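N-acylglucosamine 2-epimerase (Marinomonas mediterranea, PDB 5X32) catalyses the reversible isomerisation of D-mannose to D-fructose and, less efficiently, of D-lyxose to D-xylulose, but does not use D-glucose. Local coordinates at residues A[14-19]-A[380-385]; A[2-7]-A[343-348]; A[198-203]-A[266-271]; A[115-120]-A[176-181]. All blocks are in the same frame, centred on the assembly; numbering follows the deposited sequence.

From the N terminus, residues 2-7 open interaction 2 and the helix at 14-19 opens interaction 1. Both remain open while the chain builds most of the helical barrel. Interaction 4 closes first, joining 115-120 to 176-181, and interaction 3 follows in series, from 198-203 to 266-271; helices 173-190 and 193-212 link them, with Leu202 packing on Met179. Both nest inside the two long loops. Interaction 2 then closes at 343-348 and interaction 1 at 380-385, so these two cross, tying the N-terminal arm and first helix to the last helices. Interactions 1 and 4 meet in the centre, where His380 CE1 lies 4.2 Å from His178 CE1.

Interaction 1: A[14-19]-A[380-385]; sequences AHIEKT and HTMGAC
In the (alpha/alpha)6 barrel of this epimerase family, helix 9-23 closes the ring against the C-terminal helix 379-390, with Ile16 facing Met382 and Cys385. The segment axes run nearly antiparallel (156°) and approach to 10.0 Å, a spacing filled by side chains. Ile16 divides its branches between two partners. Its CG2 reaches the thioether of Met382, 3.9 Å from SD, and the two side chains cross obliquely, while CD1 lies 3.6 Å from Cys385 CB. Placing CG1 beside the backbone N (chi1 -66°) and extending it is what sends CD1 to the cysteine. Thr19 meets Met382 tip to tip, CG2 lying 3.9 Å from SD; its hydroxyl is turned back to donate to His15 O, an acceptor it shares with the helical Thr19 N. Thr19 OG1 also sits over the rim of one face of the His15 imidazole. CD2 of His15 is 3.6 Å from Cys385 SG, which approaches the ring obliquely. Thr381 OG1 lies near the ring's edge, but its hydrogen bond is to Asp378. On the other side of helix 379-390, His380, a proton donor/acceptor by similarity, points to the barrel centre and bonds Glu316 of helix 311-328. Trp341 of helix 331-347 and Trp356 of a loop pack on His15, and Asn61 of helix 52-69 on Met382.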
# COMPACT_ATOMS: atom_id res chain seq x y z
N ALA A 14 -19.21 1.01 7.28
CA ALA A 14 -19.29 0.52 8.66
C ALA A 14 -17.96 -0.06 9.11
O ALA A 14 -17.46 0.24 10.22
CB ALA A 14 -20.38 -0.49 8.78
N HIS A 15 -17.39 -0.89 8.25
CA HIS A 15 -16.11 -1.55 8.51
C HIS A 15 -14.97 -0.55 8.61
O HIS A 15 -14.10 -0.66 9.50
CB HIS A 15 -15.81 -2.56 7.42
CG HIS A 15 -14.42 -3.11 7.50
ND1 HIS A 15 -14.04 -4.05 8.42
CD2 HIS A 15 -13.31 -2.80 6.80
CE1 HIS A 15 -12.76 -4.33 8.27
NE2 HIS A 15 -12.29 -3.57 7.29
N ILE A 16 -14.96 0.41 7.69
CA ILE A 16 -13.96 1.46 7.77
C ILE A 16 -14.14 2.20 9.09
O ILE A 16 -13.17 2.44 9.80
CB ILE A 16 -14.05 2.45 6.60
CG1 ILE A 16 -13.69 1.76 5.29
CG2 ILE A 16 -13.09 3.60 6.85
CD1 ILE A 16 -13.93 2.63 4.06
N GLU A 17 -15.38 2.50 9.46
CA GLU A 17 -15.60 3.29 10.67
C GLU A 17 -15.11 2.53 11.90
O GLU A 17 -14.52 3.13 12.82
CB GLU A 17 -17.08 3.69 10.80
CG GLU A 17 -17.49 4.10 12.20
CD GLU A 17 -18.97 4.43 12.31
OE1 GLU A 17 -19.82 3.51 12.22
OE2 GLU A 17 -19.29 5.63 12.47
N LYS A 18 -15.26 1.20 11.90
CA LYS A 18 -14.86 0.45 13.08
C LYS A 18 -13.32 0.34 13.12
O LYS A 18 -12.69 0.38 14.22
CB LYS A 18 -15.55 -0.92 13.12
CG LYS A 18 -15.40 -1.67 14.47
CD LYS A 18 -16.11 -3.04 14.50
CE LYS A 18 -16.17 -3.65 15.93
NZ LYS A 18 -17.35 -3.20 16.76
N THR A 19 -12.70 0.31 11.94
CA THR A 19 -11.25 0.29 11.89
C THR A 19 -10.66 1.61 12.36
O THR A 19 -9.70 1.64 13.11
CB THR A 19 -10.74 -0.04 10.49
OG1 THR A 19 -11.07 -1.40 10.19
CG2 THR A 19 -9.22 0.15 10.40
N HIS A 380 -3.84 -0.36 4.04
CA HIS A 380 -4.18 -1.30 2.98
C HIS A 380 -5.68 -1.64 2.99
O HIS A 380 -6.37 -1.47 1.98
CB HIS A 380 -3.34 -2.57 3.12
CG HIS A 380 -2.01 -2.50 2.42
ND1 HIS A 380 -1.89 -2.28 1.07
CD2 HIS A 380 -0.75 -2.63 2.90
CE1 HIS A 380 -0.61 -2.29 0.73
NE2 HIS A 380 0.10 -2.50 1.82
N THR A 381 -6.22 -2.01 4.13
CA THR A 381 -7.60 -2.46 4.15
C THR A 381 -8.59 -1.30 4.01
O THR A 381 -9.61 -1.41 3.29
CB THR A 381 -7.90 -3.28 5.44
OG1 THR A 381 -8.11 -2.40 6.55
CG2 THR A 381 -6.75 -4.25 5.76
N MET A 382 -8.29 -0.16 4.63
CA MET A 382 -9.20 0.95 4.41
C MET A 382 -9.11 1.45 2.99
O MET A 382 -10.13 1.75 2.39
CB MET A 382 -8.96 2.08 5.40
CG MET A 382 -9.50 1.76 6.77
SD MET A 382 -9.35 3.11 7.93
CE MET A 382 -7.61 3.03 8.30
N GLY A 383 -7.90 1.52 2.44
CA GLY A 383 -7.73 1.90 1.05
C GLY A 383 -8.52 1.00 0.10
O GLY A 383 -9.23 1.50 -0.80
N ALA A 384 -8.45 -0.31 0.32
CA ALA A 384 -9.18 -1.25 -0.54
C ALA A 384 -10.67 -0.99 -0.48
O ALA A 384 -11.35 -0.90 -1.54
CB ALA A 384 -8.88 -2.71 -0.15
N CYS A 385 -11.17 -0.80 0.75
CA CYS A 385 -12.59 -0.48 0.91
C CYS A 385 -12.95 0.82 0.18
O CYS A 385 -13.96 0.87 -0.52
CB CYS A 385 -12.95 -0.37 2.38
SG CYS A 385 -12.86 -1.91 3.31

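Interaction 2: A[2-7]-A[343-348]; sequences SYPAFD and FSWNHM
Pro4 and Trp345 form the compact part of this contact, in which the N-terminal arm ahead of helix 9-23 is laid along the last turns of helix 331-347. Pro4 sits over one face of the indole: its CG is 3.9 Å from the centroid of the six-membered ring and 22° off the normal, the geometry of a CH-pi interaction. The nearest ring atom is CE2, 3.6 Å from Pro4 CG, and Pro4 CD extends the overlap to Trp345 NE1 at 3.8 Å. Phe6 adds an offset edge-to-face pair, directing its edge at the face of the indole's five-membered ring, with planes 69° apart; its CZ is 4.0 Å from Trp345 CB. The tryptophan is swung out to meet them because its CG lies anti to the backbone N (chi1 -166°), beside the carbonyl carbon.

The solvent side is looser. Tyr3 approaches Trp345 no closer than 4.3 Å, between the two CD1 atoms, and is held instead by a polar bond at its far end. Asn346, an exposed residue, donates from ND2 to Tyr3 OH at 2.9 Å. The hydroxyl lies in the amide plane, and ND2 lies in the plane of the phenol ring at its edge, although ring and amide are themselves turned well away from coplanar. Inward from this rim, Phe6 packs on Trp341 and Leu338 of helix 331-347 and meets Phe11 of helix 9-23 edge-to-face; Phe11 also touches Trp345, so the Phe6 ring is lodged between helix 9-23 and helix 331-347.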
# COMPACT_ATOMS: atom_id res chain seq x y z
N SER A 2 -25.97 -14.99 5.79
CA SER A 2 -25.38 -15.19 7.10
C SER A 2 -24.11 -14.35 7.20
O SER A 2 -23.39 -14.36 8.20
CB SER A 2 -25.12 -16.67 7.35
OG SER A 2 -23.80 -16.99 7.01
N TYR A 3 -23.83 -13.65 6.12
CA TYR A 3 -22.67 -12.79 6.00
C TYR A 3 -23.20 -11.39 5.79
O TYR A 3 -24.37 -11.22 5.47
CB TYR A 3 -21.78 -13.19 4.83
CG TYR A 3 -20.86 -14.37 5.06
CD1 TYR A 3 -19.74 -14.26 5.88
CD2 TYR A 3 -21.10 -15.59 4.43
CE1 TYR A 3 -18.90 -15.33 6.08
CE2 TYR A 3 -20.27 -16.67 4.63
CZ TYR A 3 -19.16 -16.54 5.45
OH TYR A 3 -18.33 -17.62 5.63
N PRO A 4 -22.35 -10.38 6.02
CA PRO A 4 -22.73 -9.02 5.61
C PRO A 4 -22.71 -8.89 4.08
O PRO A 4 -22.09 -9.71 3.39
CB PRO A 4 -21.64 -8.15 6.22
CG PRO A 4 -20.87 -9.02 7.15
CD PRO A 4 -21.08 -10.42 6.76
N ALA A 5 -23.36 -7.86 3.56
CA ALA A 5 -23.32 -7.59 2.14
C ALA A 5 -22.00 -6.88 1.85
O ALA A 5 -21.90 -5.66 1.99
CB ALA A 5 -24.50 -6.74 1.72
N PHE A 6 -21.00 -7.65 1.40
CA PHE A 6 -19.65 -7.12 1.29
C PHE A 6 -19.54 -6.13 0.16
O PHE A 6 -18.60 -5.34 0.13
CB PHE A 6 -18.64 -8.24 1.09
CG PHE A 6 -18.54 -9.17 2.25
CD1 PHE A 6 -18.03 -8.72 3.47
CD2 PHE A 6 -18.94 -10.49 2.13
CE1 PHE A 6 -17.93 -9.58 4.55
CE2 PHE A 6 -18.84 -11.35 3.20
CZ PHE A 6 -18.34 -10.90 4.43
N ASP A 7 -20.52 -6.17 -0.74
CA ASP A 7 -20.55 -5.22 -1.85
C ASP A 7 -21.46 -4.00 -1.60
O ASP A 7 -21.75 -3.25 -2.53
CB ASP A 7 -20.96 -5.96 -3.12
CG ASP A 7 -22.30 -6.67 -3.00
OD1 ASP A 7 -22.56 -7.26 -1.93
OD2 ASP A 7 -23.07 -6.69 -3.98
N PHE A 343 -13.32 -15.11 3.90
CA PHE A 343 -12.14 -15.50 4.66
C PHE A 343 -11.73 -14.40 5.64
O PHE A 343 -11.42 -14.68 6.80
CB PHE A 343 -10.96 -15.80 3.72
CG PHE A 343 -9.66 -15.97 4.45
CD1 PHE A 343 -9.33 -17.16 5.06
CD2 PHE A 343 -8.77 -14.91 4.56
CE1 PHE A 343 -8.14 -17.31 5.74
CE2 PHE A 343 -7.58 -15.06 5.23
CZ PHE A 343 -7.26 -16.27 5.83
N SER A 344 -11.74 -13.15 5.16
CA SER A 344 -11.34 -12.01 5.97
C SER A 344 -12.22 -11.78 7.22
O SER A 344 -11.72 -11.54 8.33
CB SER A 344 -11.34 -10.75 5.11
OG SER A 344 -10.34 -10.84 4.11
N TRP A 345 -13.52 -11.85 7.01
CA TRP A 345 -14.50 -11.66 8.06
C TRP A 345 -14.35 -12.74 9.12
O TRP A 345 -14.45 -12.47 10.33
CB TRP A 345 -15.90 -11.69 7.47
CG TRP A 345 -16.95 -11.18 8.38
CD1 TRP A 345 -17.92 -11.91 9.00
CD2 TRP A 345 -17.19 -9.81 8.73
NE1 TRP A 345 -18.73 -11.09 9.73
CE2 TRP A 345 -18.31 -9.79 9.59
CE3 TRP A 345 -16.56 -8.61 8.42
CZ2 TRP A 345 -18.81 -8.61 10.14
CZ3 TRP A 345 -17.06 -7.44 8.96
CH2 TRP A 345 -18.18 -7.45 9.81
N ASN A 346 -14.10 -13.97 8.66
CA ASN A 346 -13.99 -15.11 9.56
C ASN A 346 -12.61 -15.27 10.23
O ASN A 346 -12.49 -16.05 11.17
CB ASN A 346 -14.32 -16.42 8.80
CG ASN A 346 -15.77 -16.48 8.36
OD1 ASN A 346 -16.64 -15.92 9.01
ND2 ASN A 346 -16.03 -17.16 7.27
N HIS A 347 -11.57 -14.60 9.75
CA HIS A 347 -10.24 -14.85 10.31
C HIS A 347 -9.27 -13.65 10.49
O HIS A 347 -8.36 -13.71 11.32
CB HIS A 347 -9.54 -15.91 9.46
CG HIS A 347 -10.30 -17.19 9.37
ND1 HIS A 347 -10.31 -18.12 10.39
CD2 HIS A 347 -11.11 -17.68 8.40
CE1 HIS A 347 -11.08 -19.14 10.04
NE2 HIS A 347 -11.58 -18.89 8.85
N MET A 348 -9.45 -12.58 9.71
CA MET A 348 -8.48 -11.49 9.71
C MET A 348 -8.95 -10.33 10.55
O MET A 348 -8.14 -9.53 11.04
CB MET A 348 -8.20 -10.99 8.29
CG MET A 348 -7.66 -12.03 7.32
SD MET A 348 -6.14 -12.79 7.89
CE MET A 348 -4.94 -11.55 7.57

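Interaction 3: A[198-203]-A[266-271]; sequences RAKLLA and SPENWY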
# COMPACT_ATOMS: atom_id res chain seq x y z
N ARG A 198 4.29 9.60 -15.54
CA ARG A 198 5.31 8.79 -14.87
C ARG A 198 4.67 7.49 -14.31
O ARG A 198 5.25 6.40 -14.41
CB ARG A 198 5.99 9.61 -13.76
CG ARG A 198 7.07 8.87 -13.02
CD ARG A 198 8.10 8.26 -13.93
NE ARG A 198 8.75 9.24 -14.80
CZ ARG A 198 9.86 9.91 -14.47
NH1 ARG A 198 10.43 9.72 -13.29
NH2 ARG A 198 10.39 10.78 -15.31
N ALA A 199 3.46 7.60 -13.76
CA ALA A 199 2.77 6.43 -13.25
C ALA A 199 2.60 5.42 -14.36
O ALA A 199 2.90 4.24 -14.18
CB ALA A 199 1.42 6.79 -12.65
N LYS A 200 2.17 5.88 -15.53
CA LYS A 200 1.95 4.93 -16.62
C LYS A 200 3.24 4.31 -17.14
O LYS A 200 3.26 3.14 -17.56
CB LYS A 200 1.17 5.59 -17.75
CG LYS A 200 -0.10 6.26 -17.26
CD LYS A 200 -0.89 6.83 -18.40
CE LYS A 200 -0.83 5.91 -19.60
NZ LYS A 200 -1.96 6.10 -20.52
N LEU A 201 4.33 5.08 -17.10
CA LEU A 201 5.63 4.56 -17.52
C LEU A 201 6.12 3.46 -16.57
O LEU A 201 6.65 2.43 -17.01
CB LEU A 201 6.66 5.69 -17.60
CG LEU A 201 8.08 5.30 -18.01
CD1 LEU A 201 8.10 4.46 -19.27
CD2 LEU A 201 8.98 6.53 -18.15
N LEU A 202 5.95 3.69 -15.27
CA LEU A 202 6.32 2.72 -14.25
C LEU A 202 5.48 1.46 -14.42
O LEU A 202 5.99 0.32 -14.38
CB LEU A 202 6.13 3.32 -12.85
CG LEU A 202 7.08 4.47 -12.54
CD1 LEU A 202 6.77 5.14 -11.21
CD2 LEU A 202 8.51 3.96 -12.57
N ALA A 203 4.18 1.67 -14.61
CA ALA A 203 3.25 0.57 -14.84
C ALA A 203 3.73 -0.27 -16.01
O ALA A 203 3.86 -1.48 -15.87
CB ALA A 203 1.84 1.09 -15.11
N SER A 266 -6.24 7.00 -17.88
CA SER A 266 -5.62 7.19 -19.18
C SER A 266 -5.49 5.82 -19.83
O SER A 266 -4.46 5.15 -19.69
CB SER A 266 -4.27 7.89 -18.99
OG SER A 266 -3.55 8.03 -20.20
N PRO A 267 -6.56 5.38 -20.53
CA PRO A 267 -6.73 4.01 -21.04
C PRO A 267 -5.61 3.48 -21.95
O PRO A 267 -4.92 4.25 -22.60
CB PRO A 267 -8.04 4.08 -21.83
CG PRO A 267 -8.72 5.32 -21.41
CD PRO A 267 -7.71 6.25 -20.82
N GLU A 268 -5.46 2.17 -21.97
CA GLU A 268 -4.41 1.47 -22.70
C GLU A 268 -4.87 0.03 -22.91
O GLU A 268 -5.28 -0.62 -21.95
CB GLU A 268 -3.09 1.50 -21.93
CG GLU A 268 -1.88 1.84 -22.78
CD GLU A 268 -1.69 3.34 -22.95
OE1 GLU A 268 -1.55 4.05 -21.93
OE2 GLU A 268 -1.69 3.81 -24.10
N ASN A 269 -4.79 -0.47 -24.15
CA ASN A 269 -5.51 -1.70 -24.47
C ASN A 269 -4.91 -2.98 -23.85
O ASN A 269 -5.54 -4.04 -23.91
CB ASN A 269 -5.69 -1.86 -25.99
CG ASN A 269 -4.38 -2.05 -26.76
OD1 ASN A 269 -3.35 -2.42 -26.19
ND2 ASN A 269 -4.45 -1.86 -28.08
N TRP A 270 -3.71 -2.90 -23.27
CA TRP A 270 -3.14 -4.07 -22.59
C TRP A 270 -3.45 -4.11 -21.07
O TRP A 270 -3.25 -5.14 -20.42
CB TRP A 270 -1.62 -4.14 -22.79
CG TRP A 270 -0.86 -3.00 -22.14
CD1 TRP A 270 -0.56 -1.80 -22.71
CD2 TRP A 270 -0.27 -2.97 -20.83
NE1 TRP A 270 0.16 -1.02 -21.84
CE2 TRP A 270 0.35 -1.72 -20.67
CE3 TRP A 270 -0.23 -3.88 -19.76
CZ2 TRP A 270 1.02 -1.35 -19.50
CZ3 TRP A 270 0.44 -3.50 -18.59
CH2 TRP A 270 1.05 -2.25 -18.48
N TYR A 271 -3.95 -3.00 -20.53
CA TYR A 271 -4.21 -2.89 -19.09
C TYR A 271 -5.12 -4.01 -18.58
O TYR A 271 -4.73 -4.79 -17.69
CB TYR A 271 -4.84 -1.55 -18.77
CG TYR A 271 -3.85 -0.42 -18.68
CD1 TYR A 271 -2.48 -0.67 -18.74
CD2 TYR A 271 -4.27 0.90 -18.55
CE1 TYR A 271 -1.57 0.37 -18.66
CE2 TYR A 271 -3.37 1.94 -18.47
CZ TYR A 271 -2.02 1.67 -18.53
OH TYR A 271 -1.11 2.70 -18.46
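Lys200 runs its methylene chain across the hydroxyl end of Tyr271, the two side chains crossing at about a right angle with CE 3.4 Å from Tyr271 OH. In this (alpha/alpha)6 barrel the contact joins helix 193-212 to the connection between helices 249-265 and 271-286. A bend about chi3 (39°) turns the end of the lysine into that connection, where NZ donates to three acceptors. Two belong to Ser266, the first residue past the end of helix 249-265: OG, and the carbonyl O, 2.8 Å from Lys200 NZ, which is approached from above its plane, 47° out of it. The third is OE1 of Glu268, in a salt bridge, with the ammonium lying nearly along the carboxylate C-O axis. Replacing this lysine by a leucine would probably leave the Glu268 carboxylate without its positive mate and the Ser266 oxygens without the donor that ties the turn to the helix.

The turn is also packed internally. CB of Glu268 stands 3.4 Å above the centre of the Tyr271 ring, and CD1 of Tyr271 in turn lies over the centre of the Trp270 indole. Leu262 of helix 249-265 backs Lys200, Ala203 and Tyr271 alike. At the far end of the contact Trp270 turns its edge to helix 193-212: Ala203 O lies near the plane of the indole, 3.9 Å from Trp270 CH2.

Interaction 4: A[115-120]-A[176-181]; sequences LAFVIL and NMHMCE. With PO4 (phosphate ion), chain C.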
# COMPACT_ATOMS: atom_id res chain seq x y z
N LEU A 115 9.94 7.65 0.10
CA LEU A 115 9.63 8.85 -0.67
C LEU A 115 8.27 8.74 -1.37
O LEU A 115 7.50 9.71 -1.41
CB LEU A 115 10.74 9.12 -1.69
CG LEU A 115 12.05 9.70 -1.13
CD1 LEU A 115 13.00 10.00 -2.27
CD2 LEU A 115 11.82 10.94 -0.27
N ALA A 116 7.96 7.55 -1.89
CA ALA A 116 6.65 7.32 -2.50
C ALA A 116 5.59 7.61 -1.46
O ALA A 116 4.65 8.36 -1.72
CB ALA A 116 6.52 5.88 -3.05
N PHE A 117 5.74 7.07 -0.26
CA PHE A 117 4.67 7.30 0.70
C PHE A 117 4.64 8.76 1.19
O PHE A 117 3.58 9.26 1.61
CB PHE A 117 4.77 6.32 1.87
CG PHE A 117 4.01 5.06 1.63
CD1 PHE A 117 2.63 5.06 1.64
CD2 PHE A 117 4.68 3.86 1.40
CE1 PHE A 117 1.92 3.90 1.40
CE2 PHE A 117 3.97 2.69 1.16
CZ PHE A 117 2.58 2.71 1.17
N VAL A 118 5.78 9.44 1.11
CA VAL A 118 5.83 10.86 1.43
C VAL A 118 4.98 11.64 0.41
O VAL A 118 4.16 12.49 0.80
CB VAL A 118 7.29 11.39 1.44
CG1 VAL A 118 7.31 12.93 1.46
CG2 VAL A 118 8.02 10.87 2.66
N ILE A 119 5.15 11.32 -0.87
CA ILE A 119 4.32 11.90 -1.92
C ILE A 119 2.83 11.58 -1.73
O ILE A 119 1.98 12.45 -1.86
CB ILE A 119 4.77 11.42 -3.32
CG1 ILE A 119 6.05 12.14 -3.72
CG2 ILE A 119 3.70 11.67 -4.37
CD1 ILE A 119 6.65 11.66 -5.01
N LEU A 120 2.53 10.33 -1.37
CA LEU A 120 1.15 9.94 -1.12
C LEU A 120 0.52 10.79 -0.02
O LEU A 120 -0.59 11.34 -0.17
CB LEU A 120 1.08 8.46 -0.74
CG LEU A 120 -0.34 7.93 -0.53
CD1 LEU A 120 -1.08 7.80 -1.85
CD2 LEU A 120 -0.33 6.62 0.26
N ASN A 176 8.85 0.85 -7.03
CA ASN A 176 8.18 1.32 -8.24
C ASN A 176 6.67 1.12 -8.23
O ASN A 176 5.92 1.95 -8.75
CB ASN A 176 8.83 0.67 -9.46
CG ASN A 176 10.29 1.04 -9.58
OD1 ASN A 176 10.61 2.18 -9.92
ND2 ASN A 176 11.18 0.11 -9.29
N MET A 177 6.21 0.05 -7.60
CA MET A 177 4.77 -0.16 -7.47
C MET A 177 4.14 0.97 -6.66
O MET A 177 3.22 1.68 -7.11
CB MET A 177 4.50 -1.50 -6.80
CG MET A 177 3.04 -1.92 -6.83
SD MET A 177 2.78 -3.48 -5.94
CE MET A 177 3.35 -2.99 -4.29
N HIS A 178 4.65 1.16 -5.45
CA HIS A 178 4.06 2.17 -4.58
C HIS A 178 4.29 3.57 -5.14
O HIS A 178 3.49 4.49 -4.92
CB HIS A 178 4.60 2.02 -3.18
CG HIS A 178 3.92 0.94 -2.41
ND1 HIS A 178 2.58 0.99 -2.10
CD2 HIS A 178 4.37 -0.25 -1.95
CE1 HIS A 178 2.24 -0.11 -1.44
NE2 HIS A 178 3.31 -0.88 -1.34
N MET A 179 5.38 3.72 -5.88
CA MET A 179 5.65 4.97 -6.54
C MET A 179 4.58 5.27 -7.57
O MET A 179 4.04 6.39 -7.59
CB MET A 179 7.02 4.93 -7.19
CG MET A 179 7.51 6.29 -7.61
SD MET A 179 7.67 7.40 -6.21
CE MET A 179 7.33 8.94 -7.08
N CYS A 180 4.22 4.26 -8.37
CA CYS A 180 3.16 4.38 -9.36
C CYS A 180 1.86 4.79 -8.73
O CYS A 180 1.20 5.75 -9.18
CB CYS A 180 2.98 3.03 -10.08
SG CYS A 180 1.43 2.89 -11.03
N GLU A 181 1.53 4.12 -7.63
CA GLU A 181 0.33 4.44 -6.89
C GLU A 181 0.30 5.88 -6.38
O GLU A 181 -0.70 6.61 -6.54
CB GLU A 181 0.23 3.51 -5.70
CG GLU A 181 -0.77 3.95 -4.68
CD GLU A 181 -0.51 3.33 -3.31
OE1 GLU A 181 0.66 2.93 -3.04
OE2 GLU A 181 -1.47 3.26 -2.50
P PO4 C . 3.95 -3.67 0.21
O1 PO4 C . 5.18 -3.60 -0.67
O2 PO4 C . 3.94 -4.99 0.95
O3 PO4 C . 2.65 -3.56 -0.57
O4 PO4 C . 4.04 -2.49 1.15
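The CZ-CE2 end of Phe117 sits over one face of the His178 imidazole, near its rim, with CZ 3.7 Å from ND1 and the ring planes 40° apart. The two residues sit on helices 112-127 and 173-190, adjacent near-parallel helices (14° between segment axes) lining the central pocket of the (alpha/alpha)6 barrel. His178 uses both nitrogens: NE2 donates to O3 of a phosphate ion, probably from the crystallisation liquor, at 2.9 Å, while ND1 gives a nearly straight bond (170°) to Glu181 OE1, close to the ring plane. This bond, from one helical turn on, probably fixes the ring's rotation and so directs NE2 into the pocket. A leucine in place of His178 would probably leave Glu181 OE1 without this donor and the phosphate without the NE2 bond. His251 and His380, both proton donor/acceptors by similarity, have their nearest side-chain atoms about 5 and 4 Å from those of His178, and Tyr113 also bonds the phosphate.

Behind this shell the helices come close at Ala116, whose CA is 4.8 Å from Met179 CA; Ala116 CB packs 3.7 Å from Met179 SD. Bent at chi2, Met179 passes that alanine and brings CE to 3.5 Å from Ile119 CD1.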